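Local coordinates for protein D-mannose isomerase (Marinomonas mediterranea, PDB 5X32) that catalyses the reversible isomerization of D-mannose to D-fructose, and less efficiently of D-lyxose to D-xylulose, acting as a monomer, at residues S91-Y96 / S162-V167; L143-F148 / L196-L201; L155-I160 / P169-N174; K204-K209 / T253-L258; E221-T224 / Q228-W231. All coordinates share one frame; numbering follows the deposited sequence.

From the N terminus, contact 1 opens in the loop after helix 72-89, contact 2 on helix 133-147 and contact 3 on strand 155-160. Contact 1 closes first, at 162-167, so it crosses both of the others; contact 3 closes at 169-174 and contact 2 on helix 193-212, which leaves contact 3 lying within the span of contact 2. That helix also opens contact 4, which ends on helix 249-265, and the short loop of contact 5 falls entirely between its two halves. Contacts 3 and 5 meet in the two-stranded sheet of 171-172 and 222-223. Contacts 2 and 4 join helices of the alpha/alpha barrel, and contacts 1, 3 and 5 join the loops and short strands.

Contact 1 (S91-Y96 / S162-V167); sequences SQSGGY and SDWKTV
Two loops meet where the tight turn at S91-G95 receives the indole of W164, a residue that itself has a left-handed backbone conformation. S93 CB approaches the pyrrole side of the ring at its edge, close to the ring plane, 3.2 Å from W164 NE1. A little further along the indole, G95 CA lies 4.1 Å from W164 CZ2 in an oblique approach. The touch is thus one of van der Waals packing, between a serine methylene, a glycine backbone and the rim of an aromatic ring. W164 CG stands anti to its carbonyl carbon (chi1 -69°), which swings the indole out of its own loop towards the other. The receiving loop is held by its own bonds: G94 N donates to S91 O over 3.0 Å, and G95 O accepts from both S91 N, at 3.1 Å, and S91 OG, at 3.2 Å. The hydroxyl comes from well above the carbonyl plane. Behind the contact, the W164 ring stacks on H147 at the end of helix 133-147 and touches F148, while N110 of strand 104-111 also packs against it; Y96, next in the chain, packs on L85 of helix 72-89 and L115 of helix 112-127.

Contact 2 (L143-F148 / L196-L201); sequences LLETHF and LDRAKL
E145 and R198 form a salt bridge at the protein surface, their side chains reaching toward each other from opposite directions, E145 CA and R198 CA being 10.9 Å apart. The guanidinium grips the carboxylate end-on with two nitrogens. R198 NH2 donates to E145 OE1 over 3.0 Å in a fairly straight bond (160° at the hydrogen), with the oxygen at the edge of the guanidinium and close to its plane. The second bond, from R198 NH1 to E145 OE2 at 3.1 Å, uses the syn lone pair of that oxygen but is more bent and tilts out of the guanidinium plane. The two flat groups are accordingly not coplanar; they are turned 39° against each other. R198 leaves its helix with CG anti to the backbone N and then bends at chi2 and chi3, folding its end round to the acid. Further out, W149 makes a cation-pi contact with R198, and Y156 OH forms a weak hydrogen bond with R198 NH1, while the Y156 side chain also packs on E145. The bridge thus joins helix 133-147 to helix 193-212, with Y156 of strand 155-160 beside it and L183 of helix 173-190 packed against R198 from another neighbouring helix.

Contact 3 (L155-I160 / P169-N174); sequences LYLDEI and PYRGQN
The backbone of strand 155-160, in the five-stranded sheet, comes closest to that of strand 171-172, in the two-stranded one just before helix 173-190, at L157 CA and R171 CA, 5.4 Å apart, without hydrogen bonds between the segments. L157 CB lies over one face of the R171 guanidinium, 3.4 Å from R171 NE and offset toward the rim. A bend at chi2 (-66°) turns the arginine back along its own chain, where R171 NH1 donates to Y170 O over 2.7 Å from well above the carbonyl plane. Next, D158 meets the Y170 ring. Its CB sits in the ring plane at the edge, 3.7 Å from Y170 CD2, while D158 OD2 approaches that same carbon obliquely; carboxylate and ring planes stand 65° apart. The phenol end is held beyond this contact: Y170 OH is hydrogen-bonded to H222 ND1, and the Y170 side chain lies about 9 Å from that of H251, probably a catalytic proton donor/acceptor. R171 NE forms a salt bridge with E150, and R171 NH1 also bonds S168 O. An apolar cover on one face, with an acid and carbonyls taking its nitrogens, probably balances the charge of this buried guanidinium and fixes its rotation.

Contact 4 (K204-K209 / T253-L258); sequences KNICQK and TEWAKL
The indole of W255 stands between helices 193-212 and 249-265 and takes I206 and C207 against different parts of its bicyclic ring. The C207 sulfur is 3.9 Å from the centroid of the W255 six-membered ring and 32° off the normal, an oblique sulfur-aromatic contact whose nearest approach is C207 SG to W255 CE3 at 3.4 Å. L258 CD1 packs on the opposite side of the indole. I206 crosses the tryptophan at about a right angle: its CG2, anti to the backbone N, reaches W255 CZ2 at 3.3 Å, with I206 CB close behind. M177 of helix 173-190 also packs on the indole, and W270 on C207. An alanine in place of W255 is likely to leave the C207 sulfur and the I206 methyl without their aromatic partner and open a gap between the two helices. The W255 side chain lies about 5 Å from that of H251, probably a catalytic residue, and its buried contacts with I206 and C207 rest on dispersion and the sulfur-aromatic interaction.

Contact 5 (E221-T224 / Q228-W231); sequences EHYT and QIDW
Y223 and I229 both hold their first side-chain branch beside the backbone N (chi1 -55° for Y223 CG, -78° for I229 CG1), and this brings I229 CG1 to 3.5 Å from Y223 CE2, obliquely to the ring. The two side chains cross at a slant. The backbones are joined by two bonds: T224 N donates to Q228 O over 2.8 Å in a nearly straight line (162° at the hydrogen) that follows the carbonyl direction, and D230 N reaches H222 O at 3.1 Å, tilted from the carbonyl plane. Q228 O is met a second time by Y223 CA, a CA-H...O contact of 3.3 Å, and weakly by T224 OG1. Y223 and I229 therefore form a non-hydrogen-bonded antiparallel pair, a single bridge that closes a short hairpin-like loop at the end of strand 222-223. T224 OG1 also bonds D226 N within that loop. The other edge of the strand pairs with 171-172 through Y223 and R171. A serine at Y223 would probably leave I229 CG1 without its aromatic neighbour and open a gap beside W227, whose ring meets the tyrosine. T224 CG2 packs on D230 CB at 3.9 Å. H222, on the strand, bonds Y170 OH through ND1, and E221, just before it, bonds ND1 of H251, probably a catalytic proton donor/acceptor, through OE2.

Contact 1 (S91-Y96 / S162-V167)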
# COMPACT_ATOMS: atom_id res chain seq x y z
N SER A 91 9.56 -14.33 14.75
CA SER A 91 9.68 -14.99 16.03
C SER A 91 9.25 -16.44 16.04
O SER A 91 8.72 -16.99 15.07
CB SER A 91 8.88 -14.25 17.10
OG SER A 91 7.50 -14.50 16.96
N GLN A 92 9.56 -17.03 17.19
CA GLN A 92 9.14 -18.31 17.72
C GLN A 92 7.94 -18.98 17.07
O GLN A 92 8.06 -19.97 16.35
CB GLN A 92 8.79 -18.11 19.21
CG GLN A 92 9.69 -17.13 20.03
CD GLN A 92 11.14 -17.01 19.54
OE1 GLN A 92 11.92 -17.96 19.67
NE2 GLN A 92 11.52 -15.84 19.03
N SER A 93 6.79 -18.37 17.35
CA SER A 93 5.47 -18.85 16.98
C SER A 93 5.11 -18.77 15.51
O SER A 93 3.97 -19.07 15.14
CB SER A 93 4.44 -18.05 17.78
OG SER A 93 4.90 -17.84 19.10
N GLY A 94 6.05 -18.37 14.67
CA GLY A 94 5.74 -18.17 13.27
C GLY A 94 5.19 -16.77 12.99
O GLY A 94 5.05 -16.37 11.83
N GLY A 95 4.85 -16.05 14.05
CA GLY A 95 4.31 -14.71 13.92
C GLY A 95 5.46 -13.73 13.77
O GLY A 95 6.62 -14.11 13.92
N TYR A 96 5.15 -12.47 13.46
CA TYR A 96 6.19 -11.47 13.26
C TYR A 96 6.07 -10.33 14.25
O TYR A 96 4.98 -9.85 14.54
CB TYR A 96 6.13 -10.92 11.83
CG TYR A 96 6.57 -11.94 10.80
CD1 TYR A 96 5.73 -13.00 10.45
CD2 TYR A 96 7.81 -11.84 10.19
CE1 TYR A 96 6.12 -13.93 9.50
CE2 TYR A 96 8.20 -12.77 9.23
CZ TYR A 96 7.35 -13.81 8.90
OH TYR A 96 7.73 -14.74 7.95
N SER A 162 -0.12 -11.89 20.98
CA SER A 162 1.12 -12.62 20.70
C SER A 162 1.04 -14.11 21.06
O SER A 162 1.61 -14.94 20.36
CB SER A 162 2.30 -11.99 21.44
OG SER A 162 1.97 -11.65 22.77
N ASP A 163 0.33 -14.42 22.15
CA ASP A 163 0.14 -15.81 22.62
C ASP A 163 -0.69 -16.67 21.66
O ASP A 163 -0.70 -17.89 21.78
CB ASP A 163 -0.46 -15.82 24.03
CG ASP A 163 -1.75 -15.02 24.15
OD1 ASP A 163 -2.09 -14.63 25.29
OD2 ASP A 163 -2.41 -14.77 23.12
N TRP A 164 -1.42 -15.99 20.76
CA TRP A 164 -2.40 -16.56 19.82
C TRP A 164 -3.74 -16.85 20.48
O TRP A 164 -4.56 -17.57 19.91
CB TRP A 164 -1.88 -17.84 19.16
CG TRP A 164 -0.74 -17.69 18.21
CD1 TRP A 164 0.49 -18.28 18.33
CD2 TRP A 164 -0.72 -16.97 16.97
NE1 TRP A 164 1.28 -17.94 17.26
CE2 TRP A 164 0.56 -17.15 16.41
CE3 TRP A 164 -1.65 -16.19 16.29
CZ2 TRP A 164 0.93 -16.57 15.19
CZ3 TRP A 164 -1.28 -15.61 15.08
CH2 TRP A 164 -0.00 -15.81 14.55
N LYS A 165 -3.99 -16.27 21.65
CA LYS A 165 -5.14 -16.72 22.44
C LYS A 165 -6.29 -15.73 22.49
O LYS A 165 -7.45 -16.14 22.59
CB LYS A 165 -4.73 -17.05 23.88
CG LYS A 165 -3.70 -18.15 24.03
CD LYS A 165 -3.17 -18.20 25.46
CE LYS A 165 -4.06 -17.45 26.46
NZ LYS A 165 -3.65 -17.75 27.88
N THR A 166 -5.99 -14.44 22.45
CA THR A 166 -7.04 -13.43 22.51
C THR A 166 -7.31 -12.80 21.15
O THR A 166 -6.49 -12.03 20.64
CB THR A 166 -6.67 -12.31 23.50
OG1 THR A 166 -6.43 -12.87 24.80
CG2 THR A 166 -7.79 -11.28 23.59
N VAL A 167 -8.46 -13.09 20.56
CA VAL A 167 -8.79 -12.52 19.26
C VAL A 167 -9.50 -11.18 19.45
O VAL A 167 -10.40 -11.04 20.28
CB VAL A 167 -9.67 -13.47 18.41
CG1 VAL A 167 -10.19 -12.75 17.18
CG2 VAL A 167 -8.86 -14.71 18.00

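Contact 2 (L143-F148 / L196-L201)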
# COMPACT_ATOMS: atom_id res chain seq x y z
N LEU A 143 -0.31 -19.84 7.90
CA LEU A 143 -0.41 -19.20 9.20
C LEU A 143 -1.69 -18.39 9.24
O LEU A 143 -2.42 -18.40 10.24
CB LEU A 143 0.80 -18.31 9.45
CG LEU A 143 0.72 -17.42 10.68
CD1 LEU A 143 0.67 -18.22 11.96
CD2 LEU A 143 1.93 -16.51 10.72
N LEU A 144 -2.02 -17.80 8.10
CA LEU A 144 -3.15 -16.89 8.04
C LEU A 144 -4.40 -17.74 8.00
O LEU A 144 -5.35 -17.51 8.77
CB LEU A 144 -2.99 -16.01 6.80
CG LEU A 144 -2.31 -14.66 6.99
CD1 LEU A 144 -1.77 -14.15 5.68
CD2 LEU A 144 -3.31 -13.66 7.56
N GLU A 145 -4.32 -18.82 7.23
CA GLU A 145 -5.47 -19.70 7.06
C GLU A 145 -5.88 -20.25 8.41
O GLU A 145 -7.06 -20.28 8.76
CB GLU A 145 -5.15 -20.84 6.08
CG GLU A 145 -6.36 -21.33 5.30
CD GLU A 145 -7.00 -20.26 4.42
OE1 GLU A 145 -8.16 -20.47 3.97
OE2 GLU A 145 -6.36 -19.20 4.16
N THR A 146 -4.87 -20.67 9.16
CA THR A 146 -5.05 -21.28 10.46
C THR A 146 -5.58 -20.28 11.47
O THR A 146 -6.42 -20.62 12.30
CB THR A 146 -3.76 -21.88 10.97
OG1 THR A 146 -3.36 -22.93 10.09
CG2 THR A 146 -3.94 -22.41 12.37
N HIS A 147 -5.10 -19.04 11.41
CA HIS A 147 -5.41 -18.15 12.51
C HIS A 147 -6.31 -16.96 12.16
O HIS A 147 -7.01 -16.45 13.03
CB HIS A 147 -4.11 -17.65 13.15
CG HIS A 147 -3.34 -18.71 13.90
ND1 HIS A 147 -2.16 -19.23 13.43
CD2 HIS A 147 -3.56 -19.28 15.11
CE1 HIS A 147 -1.70 -20.12 14.30
NE2 HIS A 147 -2.53 -20.16 15.33
N PHE A 148 -6.29 -16.50 10.91
CA PHE A 148 -7.00 -15.26 10.56
C PHE A 148 -8.17 -15.48 9.62
O PHE A 148 -9.13 -14.72 9.64
CB PHE A 148 -6.05 -14.23 9.94
CG PHE A 148 -5.04 -13.70 10.90
CD1 PHE A 148 -5.29 -12.52 11.59
CD2 PHE A 148 -3.86 -14.40 11.15
CE1 PHE A 148 -4.36 -12.04 12.51
CE2 PHE A 148 -2.94 -13.93 12.06
CZ PHE A 148 -3.18 -12.75 12.74
N LEU A 196 -4.66 -16.24 -6.42
CA LEU A 196 -5.52 -15.40 -7.24
C LEU A 196 -6.97 -15.62 -6.85
O LEU A 196 -7.75 -14.66 -6.81
CB LEU A 196 -5.29 -15.66 -8.73
CG LEU A 196 -6.16 -14.85 -9.69
CD1 LEU A 196 -6.07 -13.36 -9.40
CD2 LEU A 196 -5.73 -15.11 -11.13
N ASP A 197 -7.33 -16.86 -6.54
CA ASP A 197 -8.72 -17.13 -6.17
C ASP A 197 -9.07 -16.46 -4.84
O ASP A 197 -10.17 -15.89 -4.67
CB ASP A 197 -8.97 -18.63 -6.10
CG ASP A 197 -8.98 -19.29 -7.48
OD1 ASP A 197 -9.12 -18.56 -8.48
OD2 ASP A 197 -8.81 -20.53 -7.55
N ARG A 198 -8.12 -16.45 -3.91
CA ARG A 198 -8.38 -15.79 -2.64
C ARG A 198 -8.46 -14.25 -2.84
O ARG A 198 -9.32 -13.57 -2.26
CB ARG A 198 -7.31 -16.17 -1.61
CG ARG A 198 -7.49 -15.55 -0.25
CD ARG A 198 -8.87 -15.79 0.32
NE ARG A 198 -9.21 -17.21 0.43
CZ ARG A 198 -8.96 -17.95 1.50
NH1 ARG A 198 -8.34 -17.43 2.55
NH2 ARG A 198 -9.30 -19.23 1.52
N ALA A 199 -7.58 -13.71 -3.69
CA ALA A 199 -7.60 -12.29 -3.97
C ALA A 199 -8.95 -11.90 -4.53
O ALA A 199 -9.56 -10.93 -4.07
CB ALA A 199 -6.50 -11.90 -4.94
N LYS A 200 -9.46 -12.69 -5.47
CA LYS A 200 -10.75 -12.33 -6.06
C LYS A 200 -11.91 -12.46 -5.08
O LYS A 200 -12.88 -11.67 -5.15
CB LYS A 200 -11.00 -13.16 -7.31
CG LYS A 200 -9.84 -13.09 -8.29
CD LYS A 200 -10.15 -13.85 -9.56
CE LYS A 200 -11.60 -13.64 -9.94
NZ LYS A 200 -11.84 -13.88 -11.38
N LEU A 201 -11.81 -13.42 -4.17
CA LEU A 201 -12.85 -13.58 -3.14
C LEU A 201 -12.88 -12.38 -2.18
O LEU A 201 -13.95 -11.89 -1.81
CB LEU A 201 -12.63 -14.88 -2.36
CG LEU A 201 -13.62 -15.19 -1.24
CD1 LEU A 201 -15.06 -15.08 -1.70
CD2 LEU A 201 -13.35 -16.56 -0.61

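Contact 3 (L155-I160 / P169-N174)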
# COMPACT_ATOMS: atom_id res chain seq x y z
N LEU A 155 -13.57 -13.41 4.75
CA LEU A 155 -12.67 -12.32 5.07
C LEU A 155 -11.66 -12.73 6.12
O LEU A 155 -11.80 -13.79 6.73
CB LEU A 155 -13.46 -11.11 5.56
CG LEU A 155 -14.30 -10.46 4.46
CD1 LEU A 155 -15.29 -9.44 5.01
CD2 LEU A 155 -13.36 -9.84 3.43
N TYR A 156 -10.66 -11.89 6.34
CA TYR A 156 -9.69 -12.10 7.41
C TYR A 156 -9.99 -11.15 8.55
O TYR A 156 -10.29 -9.97 8.33
CB TYR A 156 -8.27 -11.87 6.92
CG TYR A 156 -7.74 -12.86 5.92
CD1 TYR A 156 -7.10 -14.03 6.34
CD2 TYR A 156 -7.84 -12.63 4.56
CE1 TYR A 156 -6.59 -14.93 5.44
CE2 TYR A 156 -7.33 -13.53 3.64
CZ TYR A 156 -6.71 -14.67 4.09
OH TYR A 156 -6.20 -15.57 3.17
N LEU A 157 -9.91 -11.65 9.77
CA LEU A 157 -9.99 -10.76 10.93
C LEU A 157 -8.69 -9.94 11.10
O LEU A 157 -7.72 -10.12 10.35
CB LEU A 157 -10.34 -11.57 12.17
CG LEU A 157 -9.38 -12.67 12.63
CD1 LEU A 157 -8.39 -12.10 13.62
CD2 LEU A 157 -10.21 -13.75 13.24
N ASP A 158 -8.67 -9.03 12.06
CA ASP A 158 -7.61 -8.06 12.04
C ASP A 158 -6.40 -8.45 12.87
O ASP A 158 -5.29 -8.51 12.35
CB ASP A 158 -8.14 -6.70 12.49
CG ASP A 158 -7.08 -5.62 12.46
OD1 ASP A 158 -6.17 -5.70 11.59
OD2 ASP A 158 -7.15 -4.67 13.28
N GLU A 159 -6.61 -8.73 14.15
CA GLU A 159 -5.47 -9.01 15.00
C GLU A 159 -5.75 -10.04 16.09
O GLU A 159 -6.85 -10.12 16.65
CB GLU A 159 -4.93 -7.72 15.61
CG GLU A 159 -5.86 -7.03 16.57
CD GLU A 159 -5.11 -6.12 17.52
OE1 GLU A 159 -4.65 -6.60 18.57
OE2 GLU A 159 -4.97 -4.92 17.19
N ILE A 160 -4.72 -10.85 16.35
CA ILE A 160 -4.66 -11.75 17.50
C ILE A 160 -3.46 -11.40 18.39
O ILE A 160 -2.42 -10.95 17.90
CB ILE A 160 -4.54 -13.21 17.01
CG1 ILE A 160 -5.55 -13.50 15.90
CG2 ILE A 160 -4.67 -14.19 18.17
CD1 ILE A 160 -5.13 -14.59 14.94
N PRO A 169 -12.08 -8.29 18.76
CA PRO A 169 -13.44 -8.19 18.21
C PRO A 169 -13.44 -7.37 16.93
O PRO A 169 -14.43 -7.39 16.20
CB PRO A 169 -14.23 -7.46 19.31
CG PRO A 169 -13.30 -7.32 20.49
CD PRO A 169 -11.91 -7.53 20.01
N TYR A 170 -12.35 -6.65 16.67
CA TYR A 170 -12.33 -5.72 15.55
C TYR A 170 -12.26 -6.46 14.21
O TYR A 170 -11.53 -7.44 14.06
CB TYR A 170 -11.16 -4.74 15.66
CG TYR A 170 -11.13 -3.72 14.54
CD1 TYR A 170 -11.97 -2.62 14.57
CD2 TYR A 170 -10.28 -3.87 13.43
CE1 TYR A 170 -11.98 -1.67 13.55
CE2 TYR A 170 -10.28 -2.93 12.39
CZ TYR A 170 -11.14 -1.84 12.46
OH TYR A 170 -11.18 -0.89 11.46
N ARG A 171 -13.05 -5.97 13.25
CA ARG A 171 -12.90 -6.36 11.86
C ARG A 171 -12.70 -5.10 11.04
O ARG A 171 -13.31 -4.06 11.33
CB ARG A 171 -14.12 -7.14 11.36
CG ARG A 171 -14.41 -8.40 12.14
CD ARG A 171 -13.30 -9.40 11.95
NE ARG A 171 -13.53 -10.63 12.69
CZ ARG A 171 -13.30 -10.76 14.00
NH1 ARG A 171 -12.90 -9.71 14.71
NH2 ARG A 171 -13.51 -11.92 14.60
N GLY A 172 -11.81 -5.17 10.06
CA GLY A 172 -11.50 -4.00 9.27
C GLY A 172 -11.29 -4.34 7.83
O GLY A 172 -10.82 -5.43 7.50
N GLN A 173 -11.61 -3.40 6.96
CA GLN A 173 -11.44 -3.56 5.53
C GLN A 173 -9.96 -3.58 5.13
O GLN A 173 -9.56 -4.26 4.18
CB GLN A 173 -12.16 -2.42 4.81
CG GLN A 173 -11.75 -2.31 3.37
CD GLN A 173 -10.68 -1.29 3.15
OE1 GLN A 173 -10.52 -0.35 3.93
NE2 GLN A 173 -9.93 -1.46 2.09
N ASN A 174 -9.16 -2.79 5.84
CA ASN A 174 -7.76 -2.53 5.49
C ASN A 174 -6.86 -3.75 5.31
O ASN A 174 -6.12 -3.89 4.30
CB ASN A 174 -7.16 -1.65 6.58
CG ASN A 174 -6.71 -0.33 6.05
OD1 ASN A 174 -6.59 -0.16 4.84
ND2 ASN A 174 -6.47 0.63 6.94

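Contact 4 (K204-K209 / T253-L258)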
# COMPACT_ATOMS: atom_id res chain seq x y z
N LYS A 204 -14.32 -9.43 -4.01
CA LYS A 204 -15.78 -9.52 -4.07
C LYS A 204 -16.40 -9.15 -2.73
O LYS A 204 -17.39 -8.40 -2.67
CB LYS A 204 -16.25 -10.92 -4.47
CG LYS A 204 -17.78 -11.06 -4.46
CD LYS A 204 -18.30 -11.98 -5.55
CE LYS A 204 -18.50 -11.22 -6.85
NZ LYS A 204 -18.61 -12.07 -8.06
N ASN A 205 -15.87 -9.73 -1.66
CA ASN A 205 -16.43 -9.55 -0.33
C ASN A 205 -16.36 -8.14 0.24
O ASN A 205 -17.26 -7.72 0.98
CB ASN A 205 -15.78 -10.52 0.63
CG ASN A 205 -16.41 -11.86 0.54
OD1 ASN A 205 -17.64 -11.94 0.44
ND2 ASN A 205 -15.62 -12.94 0.55
N ILE A 206 -15.32 -7.41 -0.14
CA ILE A 206 -15.15 -6.07 0.37
C ILE A 206 -15.88 -5.10 -0.56
O ILE A 206 -16.70 -4.28 -0.12
CB ILE A 206 -13.65 -5.70 0.50
CG1 ILE A 206 -12.98 -6.58 1.55
CG2 ILE A 206 -13.50 -4.24 0.88
CD1 ILE A 206 -13.50 -6.31 2.94
N CYS A 207 -15.59 -5.22 -1.85
CA CYS A 207 -16.15 -4.30 -2.83
C CYS A 207 -17.61 -4.54 -3.19
O CYS A 207 -18.26 -3.62 -3.66
CB CYS A 207 -15.31 -4.34 -4.10
SG CYS A 207 -13.70 -3.62 -3.87
N GLN A 208 -18.13 -5.74 -2.98
CA GLN A 208 -19.56 -5.94 -3.19
C GLN A 208 -20.30 -6.07 -1.87
O GLN A 208 -21.07 -5.18 -1.50
CB GLN A 208 -19.82 -7.13 -4.08
CG GLN A 208 -19.65 -6.73 -5.50
CD GLN A 208 -20.16 -7.73 -6.50
OE1 GLN A 208 -20.04 -8.92 -6.31
NE2 GLN A 208 -20.73 -7.23 -7.61
N LYS A 209 -20.04 -7.16 -1.14
CA LYS A 209 -20.83 -7.45 0.04
C LYS A 209 -20.67 -6.37 1.10
O LYS A 209 -21.64 -5.70 1.44
CB LYS A 209 -20.47 -8.78 0.67
CG LYS A 209 -21.29 -9.02 1.92
CD LYS A 209 -21.17 -10.45 2.41
CE LYS A 209 -19.71 -10.83 2.73
NZ LYS A 209 -19.62 -11.70 3.94
N THR A 253 -10.13 4.59 -4.13
CA THR A 253 -9.37 4.62 -5.39
C THR A 253 -8.36 3.49 -5.43
O THR A 253 -8.09 2.92 -6.50
CB THR A 253 -8.66 5.98 -5.60
OG1 THR A 253 -7.74 6.22 -4.53
CG2 THR A 253 -9.68 7.13 -5.65
N GLU A 254 -7.86 3.12 -4.26
CA GLU A 254 -6.93 2.01 -4.16
C GLU A 254 -7.66 0.75 -4.59
O GLU A 254 -7.18 -0.02 -5.43
CB GLU A 254 -6.39 1.88 -2.74
CG GLU A 254 -5.59 0.63 -2.45
CD GLU A 254 -4.37 0.90 -1.61
OE1 GLU A 254 -4.52 1.51 -0.52
OE2 GLU A 254 -3.27 0.48 -2.01
N TRP A 255 -8.88 0.59 -4.09
CA TRP A 255 -9.71 -0.52 -4.52
C TRP A 255 -10.02 -0.51 -6.02
O TRP A 255 -9.95 -1.54 -6.66
CB TRP A 255 -11.02 -0.55 -3.76
CG TRP A 255 -10.94 -1.32 -2.49
CD1 TRP A 255 -11.15 -0.85 -1.23
CD2 TRP A 255 -10.65 -2.72 -2.36
NE1 TRP A 255 -11.01 -1.87 -0.32
CE2 TRP A 255 -10.71 -3.03 -0.99
CE3 TRP A 255 -10.36 -3.74 -3.27
CZ2 TRP A 255 -10.47 -4.31 -0.50
CZ3 TRP A 255 -10.14 -5.03 -2.79
CH2 TRP A 255 -10.19 -5.30 -1.42
N ALA A 256 -10.37 0.65 -6.58
CA ALA A 256 -10.51 0.75 -8.03
C ALA A 256 -9.31 0.14 -8.74
O ALA A 256 -9.44 -0.67 -9.68
CB ALA A 256 -10.70 2.20 -8.44
N LYS A 257 -8.12 0.51 -8.28
CA LYS A 257 -6.90 -0.01 -8.87
C LYS A 257 -6.83 -1.53 -8.75
O LYS A 257 -6.53 -2.23 -9.73
CB LYS A 257 -5.66 0.60 -8.21
CG LYS A 257 -4.36 -0.07 -8.66
CD LYS A 257 -3.17 0.61 -8.08
CE LYS A 257 -3.28 0.66 -6.57
NZ LYS A 257 -2.62 -0.46 -5.87
N LEU A 258 -7.06 -2.05 -7.55
CA LEU A 258 -7.02 -3.49 -7.35
C LEU A 258 -8.02 -4.22 -8.27
O LEU A 258 -7.68 -5.21 -8.90
CB LEU A 258 -7.26 -3.81 -5.87
CG LEU A 258 -6.09 -3.31 -4.99
CD1 LEU A 258 -6.40 -3.40 -3.50
CD2 LEU A 258 -4.78 -4.05 -5.29

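Contact 5 (E221-T224 / Q228-W231)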
# COMPACT_ATOMS: atom_id res chain seq x y z
N GLU A 221 -14.44 1.66 6.66
CA GLU A 221 -13.22 1.08 7.23
C GLU A 221 -13.50 0.05 8.31
O GLU A 221 -12.88 -1.02 8.36
CB GLU A 221 -12.31 2.18 7.81
CG GLU A 221 -11.77 3.24 6.84
CD GLU A 221 -10.80 2.67 5.81
OE1 GLU A 221 -10.13 1.65 6.11
OE2 GLU A 221 -10.61 3.28 4.74
N HIS A 222 -14.46 0.37 9.18
CA HIS A 222 -14.63 -0.33 10.44
C HIS A 222 -15.89 -1.19 10.57
O HIS A 222 -17.02 -0.72 10.38
CB HIS A 222 -14.59 0.71 11.56
CG HIS A 222 -13.45 1.68 11.42
ND1 HIS A 222 -12.17 1.37 11.82
CD2 HIS A 222 -13.40 2.94 10.93
CE1 HIS A 222 -11.37 2.40 11.58
NE2 HIS A 222 -12.09 3.36 11.03
N TYR A 223 -15.68 -2.45 10.93
CA TYR A 223 -16.77 -3.40 11.06
C TYR A 223 -16.69 -4.17 12.37
O TYR A 223 -15.60 -4.40 12.91
CB TYR A 223 -16.77 -4.40 9.89
CG TYR A 223 -16.82 -3.74 8.52
CD1 TYR A 223 -15.66 -3.34 7.88
CD2 TYR A 223 -18.03 -3.49 7.89
CE1 TYR A 223 -15.69 -2.74 6.64
CE2 TYR A 223 -18.08 -2.88 6.65
CZ TYR A 223 -16.89 -2.51 6.03
OH TYR A 223 -16.91 -1.90 4.80
N THR A 224 -17.86 -4.56 12.88
CA THR A 224 -17.97 -5.38 14.08
C THR A 224 -17.57 -6.80 13.76
O THR A 224 -17.44 -7.15 12.59
CB THR A 224 -19.40 -5.32 14.65
OG1 THR A 224 -20.30 -6.07 13.81
CG2 THR A 224 -19.87 -3.86 14.75
N GLN A 228 -20.76 -6.53 10.46
CA GLN A 228 -21.74 -5.46 10.29
C GLN A 228 -21.05 -4.11 10.46
O GLN A 228 -20.02 -4.02 11.12
CB GLN A 228 -22.89 -5.60 11.29
CG GLN A 228 -23.86 -6.75 11.01
CD GLN A 228 -24.56 -6.63 9.65
OE1 GLN A 228 -24.25 -7.37 8.71
NE2 GLN A 228 -25.50 -5.68 9.54
N ILE A 229 -21.61 -3.06 9.89
CA ILE A 229 -20.93 -1.78 9.94
C ILE A 229 -20.96 -1.16 11.33
O ILE A 229 -22.02 -0.98 11.93
CB ILE A 229 -21.50 -0.77 8.94
CG1 ILE A 229 -20.99 -1.09 7.54
CG2 ILE A 229 -21.07 0.65 9.29
CD1 ILE A 229 -21.11 0.08 6.56
N ASP A 230 -19.76 -0.84 11.82
CA ASP A 230 -19.57 -0.06 13.02
C ASP A 230 -19.55 1.43 12.68
O ASP A 230 -18.57 1.93 12.13
CB ASP A 230 -18.26 -0.46 13.71
CG ASP A 230 -18.13 0.12 15.12
OD1 ASP A 230 -18.89 1.06 15.46
OD2 ASP A 230 -17.28 -0.38 15.89
N TRP A 231 -20.64 2.13 12.99
CA TRP A 231 -20.66 3.59 12.82
C TRP A 231 -19.89 4.29 13.94
O TRP A 231 -20.42 5.19 14.60
CB TRP A 231 -22.10 4.11 12.76
CG TRP A 231 -22.88 3.53 11.61
CD1 TRP A 231 -23.90 2.63 11.69
CD2 TRP A 231 -22.68 3.79 10.21
NE1 TRP A 231 -24.36 2.32 10.43
CE2 TRP A 231 -23.63 3.02 9.50
CE3 TRP A 231 -21.79 4.60 9.49
CZ2 TRP A 231 -23.72 3.04 8.11
CZ3 TRP A 231 -21.89 4.62 8.10
CH2 TRP A 231 -22.85 3.84 7.43